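Local coordinates for protein Ulp1-like SUMO protease (Chaetomium thermophilum, PDB 6DG4) that probably cleaves SUMO from its conjugates as a cysteine protease of the Ulp1 family, this chain being the catalytic domain of a longer protein, at residues A36-D48 / N61-D74. Residues are numbered along the deposited sequence; the frame is centred on the assembly and turned at random. Where two conformers were deposited one is given.
Sequences AKTLEGQPLVRRD and NDNVIIGAIFYIAD
Asp48 and Asn63 meet where a beta-hairpin (strands 36-37 and 43-44, type I turn) and the helix after it, 46-50, lie along helix 62-80 of the Ulp1-type cysteine protease domain. Asp48 OD1 accepts twice: from Asn61 ND2 (2.9 Å) on its anti lone pair, and from Asn63 ND2 (3.0 Å) on the syn side, 31° out of the carboxylate plane. Its OD2 takes Val45 N, so one carboxylate ties the start of its own helix to that of helix 62-80, where Asn61 OD1 caps Val64 N. Replacing Asp48 by an alanine would probably leave both asparagine amides and Val45 N without this acceptor and let the helix starts shift apart. On the hairpin side, the Gln42 amide stacks on that of Asn63, planes 15° apart, while Gln42 NE2 bonds Pro43 O. Thr38 CG2 sits 3.9 Å from Gly67 CA, where a CB would clash. Thr38 OG1 stands between its backbone N and carbonyl carbon (chi1 74°), accepting from Glu40 N in an ST turn and donating to a water that donates to Glu40 OE1 and Asn63 O. Leu39 CD1 packs on Tyr71 CD1 (3.7 Å); a second water, accepting from Leu39 N and donating to Gly67 O, lies 3.1 Å above the Tyr71 ring centre.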
loop_
_atom_site.group_PDB
_atom_site.type_symbol
_atom_site.label_atom_id
_atom_site.label_comp_id
_atom_site.label_asym_id
_atom_site.label_seq_id
_atom_site.Cartn_x
_atom_site.Cartn_y
_atom_site.Cartn_z
ATOM N N ALA A 36 -6.239 -18.349 0.853
ATOM C CA ALA A 36 -6.659 -17.110 0.220
ATOM C C ALA A 36 -5.916 -17.007 -1.099
ATOM O O ALA A 36 -4.941 -17.724 -1.341
ATOM C CB ALA A 36 -6.363 -15.891 1.102
ATOM N N LYS A 37 -6.398 -16.121 -1.960
ATOM C CA LYS A 37 -5.731 -15.839 -3.224
ATOM C C LYS A 37 -5.910 -14.356 -3.487
ATOM O O LYS A 37 -7.044 -13.869 -3.537
ATOM C CB LYS A 37 -6.309 -16.668 -4.370
ATOM C CG LYS A 37 -5.489 -16.584 -5.653
ATOM C CD LYS A 37 -5.971 -17.601 -6.685
ATOM C CE LYS A 37 -5.303 -17.409 -8.037
ATOM N NZ LYS A 37 -5.979 -18.206 -9.102
ATOM N N THR A 38 -4.802 -13.643 -3.634
ATOM C CA THR A 38 -4.857 -12.197 -3.731
ATOM C C THR A 38 -5.214 -11.766 -5.148
ATOM O O THR A 38 -5.315 -12.575 -6.075
ATOM C CB THR A 38 -3.520 -11.578 -3.326
ATOM O OG1 THR A 38 -2.557 -11.794 -4.364
ATOM C CG2 THR A 38 -3.005 -12.182 -2.024
ATOM N N LEU A 39 -5.407 -10.459 -5.311
ATOM C CA LEU A 39 -5.670 -9.901 -6.629
ATOM C C LEU A 39 -4.444 -9.930 -7.532
ATOM O O LEU A 39 -4.573 -9.659 -8.728
ATOM C CB LEU A 39 -6.194 -8.472 -6.497
ATOM C CG LEU A 39 -7.564 -8.299 -5.842
ATOM C CD1 LEU A 39 -7.826 -6.817 -5.605
ATOM C CD2 LEU A 39 -8.662 -8.908 -6.696
ATOM N N GLU A 40 -3.261 -10.214 -6.991
ATOM C CA GLU A 40 -2.085 -10.494 -7.802
ATOM C C GLU A 40 -2.141 -11.890 -8.414
ATOM O O GLU A 40 -1.292 -12.215 -9.251
ATOM C CB GLU A 40 -0.836 -10.354 -6.917
ATOM C CG GLU A 40 0.483 -10.128 -7.646
ATOM C CD GLU A 40 1.669 -10.011 -6.688
ATOM O OE1 GLU A 40 1.497 -10.233 -5.465
ATOM O OE2 GLU A 40 2.780 -9.701 -7.169
ATOM N N GLY A 41 -3.124 -12.707 -8.032
ATOM C CA GLY A 41 -3.174 -14.100 -8.432
ATOM C C GLY A 41 -2.375 -15.022 -7.547
ATOM O O GLY A 41 -2.172 -16.192 -7.901
ATOM N N GLN A 42 -1.933 -14.538 -6.396
ATOM C CA GLN A 42 -0.989 -15.250 -5.563
ATOM C C GLN A 42 -1.725 -16.041 -4.509
ATOM O O GLN A 42 -2.426 -15.438 -3.675
ATOM C CB GLN A 42 -0.080 -14.232 -4.891
ATOM C CG GLN A 42 0.926 -14.833 -3.969
ATOM C CD GLN A 42 1.805 -15.837 -4.671
ATOM O OE1 GLN A 42 2.476 -15.512 -5.661
ATOM N NE2 GLN A 42 1.800 -17.077 -4.175
ATOM N N PRO A 43 -1.598 -17.367 -4.472
ATOM C CA PRO A 43 -2.158 -18.126 -3.350
ATOM C C PRO A 43 -1.412 -17.816 -2.062
ATOM O O PRO A 43 -0.197 -17.595 -2.062
ATOM C CB PRO A 43 -1.948 -19.590 -3.761
ATOM C CG PRO A 43 -1.672 -19.569 -5.196
ATOM C CD PRO A 43 -1.048 -18.250 -5.514
ATOM N N LEU A 44 -2.155 -17.796 -0.957
ATOM C CA LEU A 44 -1.588 -17.682 0.378
ATOM C C LEU A 44 -1.867 -18.959 1.156
ATOM O O LEU A 44 -2.973 -19.509 1.098
ATOM C CB LEU A 44 -2.186 -16.500 1.141
ATOM C CG LEU A 44 -2.076 -15.134 0.465
ATOM C CD1 LEU A 44 -2.725 -14.077 1.342
ATOM C CD2 LEU A 44 -0.620 -14.764 0.188
ATOM N N VAL A 45 -0.860 -19.420 1.888
ATOM C CA VAL A 45 -0.932 -20.655 2.642
ATOM C C VAL A 45 -0.493 -20.370 4.074
ATOM O O VAL A 45 -0.127 -19.249 4.420
ATOM C CB VAL A 45 -0.086 -21.780 2.012
ATOM C CG1 VAL A 45 -0.625 -22.156 0.651
ATOM C CG2 VAL A 45 1.377 -21.355 1.909
ATOM N N ARG A 46 -0.535 -21.414 4.902
ATOM C CA ARG A 46 -0.197 -21.269 6.312
ATOM C C ARG A 46 1.086 -20.472 6.509
ATOM O O ARG A 46 1.147 -19.580 7.359
ATOM C CB ARG A 46 -0.068 -22.653 6.946
ATOM C CG ARG A 46 0.489 -22.642 8.359
ATOM C CD ARG A 46 0.539 -24.043 8.934
ATOM N NE ARG A 46 1.153 -24.055 10.254
ATOM C CZ ARG A 46 0.827 -24.898 11.228
ATOM N NH1 ARG A 46 -0.119 -25.812 11.043
ATOM N NH2 ARG A 46 1.448 -24.812 12.395
ATOM N N ARG A 47 2.130 -20.789 5.746
ATOM C CA ARG A 47 3.418 -20.136 5.959
ATOM C C ARG A 47 3.314 -18.617 5.865
ATOM O O ARG A 47 3.960 -17.896 6.636
ATOM C CB ARG A 47 4.422 -20.655 4.943
ATOM C CG ARG A 47 5.786 -20.073 5.099
ATOM C CD ARG A 47 6.707 -20.723 4.104
ATOM N NE ARG A 47 8.070 -20.240 4.227
ATOM C CZ ARG A 47 8.507 -19.118 3.678
ATOM N NH1 ARG A 47 7.675 -18.365 2.977
ATOM N NH2 ARG A 47 9.772 -18.753 3.828
ATOM N N ASP A 48 2.528 -18.106 4.917
ATOM C CA ASP A 48 2.408 -16.659 4.772
ATOM C C ASP A 48 1.886 -16.018 6.052
ATOM O O ASP A 48 2.341 -14.938 6.448
ATOM C CB ASP A 48 1.493 -16.335 3.594
ATOM C CG ASP A 48 2.051 -16.826 2.276
ATOM O OD1 ASP A 48 3.042 -16.248 1.790
ATOM O OD2 ASP A 48 1.511 -17.805 1.733
ATOM N N ASN A 61 6.317 -10.661 3.974
ATOM C CA ASN A 61 6.786 -11.015 2.641
ATOM C C ASN A 61 6.035 -10.237 1.563
ATOM O O ASN A 61 5.063 -9.526 1.827
ATOM C CB ASN A 61 6.723 -12.532 2.392
ATOM C CG ASN A 61 5.304 -13.106 2.378
ATOM O OD1 ASN A 61 4.315 -12.391 2.485
ATOM N ND2 ASN A 61 5.218 -14.426 2.244
ATOM N N ASP A 62 6.526 -10.376 0.324
ATOM C CA ASP A 62 5.908 -9.700 -0.809
ATOM C C ASP A 62 4.449 -10.108 -0.961
ATOM O O ASP A 62 3.588 -9.268 -1.243
ATOM C CB ASP A 62 6.650 -10.036 -2.109
ATOM C CG ASP A 62 8.115 -9.621 -2.097
ATOM O OD1 ASP A 62 8.576 -8.978 -1.132
ATOM O OD2 ASP A 62 8.816 -9.962 -3.073
ATOM N N ASN A 63 4.155 -11.403 -0.800
ATOM C CA ASN A 63 2.802 -11.895 -1.021
ATOM C C ASN A 63 1.793 -11.104 -0.199
ATOM O O ASN A 63 0.743 -10.692 -0.701
ATOM C CB ASN A 63 2.693 -13.368 -0.612
ATOM C CG ASN A 63 3.391 -14.310 -1.562
ATOM O OD1 ASN A 63 3.728 -13.953 -2.689
ATOM N ND2 ASN A 63 3.574 -15.552 -1.117
ATOM N N VAL A 64 2.099 -10.923 1.087
ATOM C CA VAL A 64 1.192 -10.241 2.000
ATOM C C VAL A 64 1.132 -8.754 1.679
ATOM O O VAL A 64 0.047 -8.172 1.555
ATOM C CB VAL A 64 1.637 -10.504 3.452
ATOM C CG1 VAL A 64 0.991 -9.520 4.403
ATOM C CG2 VAL A 64 1.315 -11.938 3.852
ATOM N N ILE A 65 2.297 -8.119 1.527
ATOM C CA ILE A 65 2.354 -6.670 1.339
ATOM C C ILE A 65 1.647 -6.265 0.052
ATOM O O ILE A 65 0.795 -5.367 0.046
ATOM C CB ILE A 65 3.810 -6.170 1.377
ATOM C CG1 ILE A 65 4.378 -6.331 2.791
ATOM C CG2 ILE A 65 3.879 -4.716 0.938
ATOM C CD1 ILE A 65 5.878 -6.221 2.879
ATOM N N ILE A 66 1.998 -6.912 -1.058
ATOM C CA ILE A 66 1.372 -6.576 -2.330
ATOM C C ILE A 66 -0.101 -6.957 -2.312
ATOM O O ILE A 66 -0.952 -6.219 -2.823
ATOM C CB ILE A 66 2.137 -7.241 -3.489
ATOM C CG1 ILE A 66 3.617 -6.827 -3.472
ATOM C CG2 ILE A 66 1.467 -6.921 -4.822
ATOM C CD1 ILE A 66 3.873 -5.340 -3.462
ATOM N N GLY A 67 -0.432 -8.105 -1.720
ATOM C CA GLY A 67 -1.828 -8.493 -1.626
ATOM C C GLY A 67 -2.660 -7.453 -0.905
ATOM O O GLY A 67 -3.733 -7.057 -1.371
ATOM N N ALA A 68 -2.166 -6.984 0.240
ATOM C CA ALA A 68 -2.915 -6.007 1.016
ATOM C C ALA A 68 -3.073 -4.700 0.255
ATOM O O ALA A 68 -4.160 -4.113 0.234
ATOM C CB ALA A 68 -2.209 -5.755 2.345
ATOM N N ILE A 69 -1.999 -4.225 -0.374
ATOM C CA ILE A 69 -2.055 -2.935 -1.049
ATOM C C ILE A 69 -2.959 -2.998 -2.275
ATOM O O ILE A 69 -3.691 -2.043 -2.562
ATOM C CB ILE A 69 -0.632 -2.427 -1.344
ATOM C CG1 ILE A 69 0.065 -2.117 -0.010
ATOM C CG2 ILE A 69 -0.675 -1.205 -2.209
ATOM C CD1 ILE A 69 1.545 -1.825 -0.109
ATOM N N PHE A 70 -2.957 -4.121 -3.003
ATOM C CA PHE A 70 -3.897 -4.272 -4.110
ATOM C C PHE A 70 -5.342 -4.194 -3.619
ATOM O O PHE A 70 -6.205 -3.631 -4.301
ATOM C CB PHE A 70 -3.643 -5.587 -4.854
ATOM C CG PHE A 70 -2.661 -5.465 -5.997
ATOM C CD1 PHE A 70 -1.454 -4.800 -5.843
ATOM C CD2 PHE A 70 -2.944 -6.034 -7.223
ATOM C CE1 PHE A 70 -0.560 -4.682 -6.904
ATOM C CE2 PHE A 70 -2.061 -5.927 -8.275
ATOM C CZ PHE A 70 -0.861 -5.257 -8.112
ATOM N N TYR A 71 -5.624 -4.741 -2.431
ATOM C CA TYR A 71 -6.977 -4.652 -1.887
ATOM C C TYR A 71 -7.354 -3.220 -1.514
ATOM O O TYR A 71 -8.531 -2.856 -1.623
ATOM C CB TYR A 71 -7.150 -5.578 -0.680
ATOM C CG TYR A 71 -7.410 -7.039 -1.019
ATOM C CD1 TYR A 71 -8.322 -7.398 -1.999
ATOM C CD2 TYR A 71 -6.754 -8.057 -0.343
ATOM C CE1 TYR A 71 -8.570 -8.717 -2.305
ATOM C CE2 TYR A 71 -6.999 -9.394 -0.646
ATOM C CZ TYR A 71 -7.909 -9.713 -1.632
ATOM O OH TYR A 71 -8.159 -11.034 -1.945
ATOM N N ILE A 72 -6.390 -2.402 -1.064
ATOM C CA ILE A 72 -6.667 -0.988 -0.810
ATOM C C ILE A 72 -7.137 -0.322 -2.092
ATOM O O ILE A 72 -8.168 0.362 -2.129
ATOM C CB ILE A 72 -5.415 -0.276 -0.263
ATOM C CG1 ILE A 72 -4.930 -0.915 1.035
ATOM C CG2 ILE A 72 -5.695 1.211 -0.048
ATOM C CD1 ILE A 72 -3.575 -0.392 1.491
ATOM N N ALA A 73 -6.358 -0.492 -3.160
ATOM C CA ALA A 73 -6.700 0.134 -4.427
ATOM C C ALA A 73 -8.059 -0.336 -4.912
ATOM O O ALA A 73 -8.868 0.465 -5.392
ATOM C CB ALA A 73 -5.624 -0.173 -5.465
ATOM N N ASP A 74 -8.338 -1.632 -4.785
ATOM C CA ASP A 74 -9.611 -2.146 -5.271
ATOM C C ASP A 74 -10.782 -1.604 -4.459
ATOM O O ASP A 74 -11.861 -1.356 -5.013
ATOM C CB ASP A 74 -9.604 -3.668 -5.267
ATOM C CG ASP A 74 -10.672 -4.235 -6.154
ATOM O OD1 ASP A 74 -10.657 -3.937 -7.366
ATOM O OD2 ASP A 74 -11.533 -4.962 -5.637
HETATM O O HOH W 1 -7.038 -12.822 -0.375
HETATM O O HOH W 2 -0.152 -11.005 -3.429
HETATM O O HOH W 3 -5.206 -8.409 -3.269
HETATM O O HOH W 4 3.984 -11.032 -4.231
#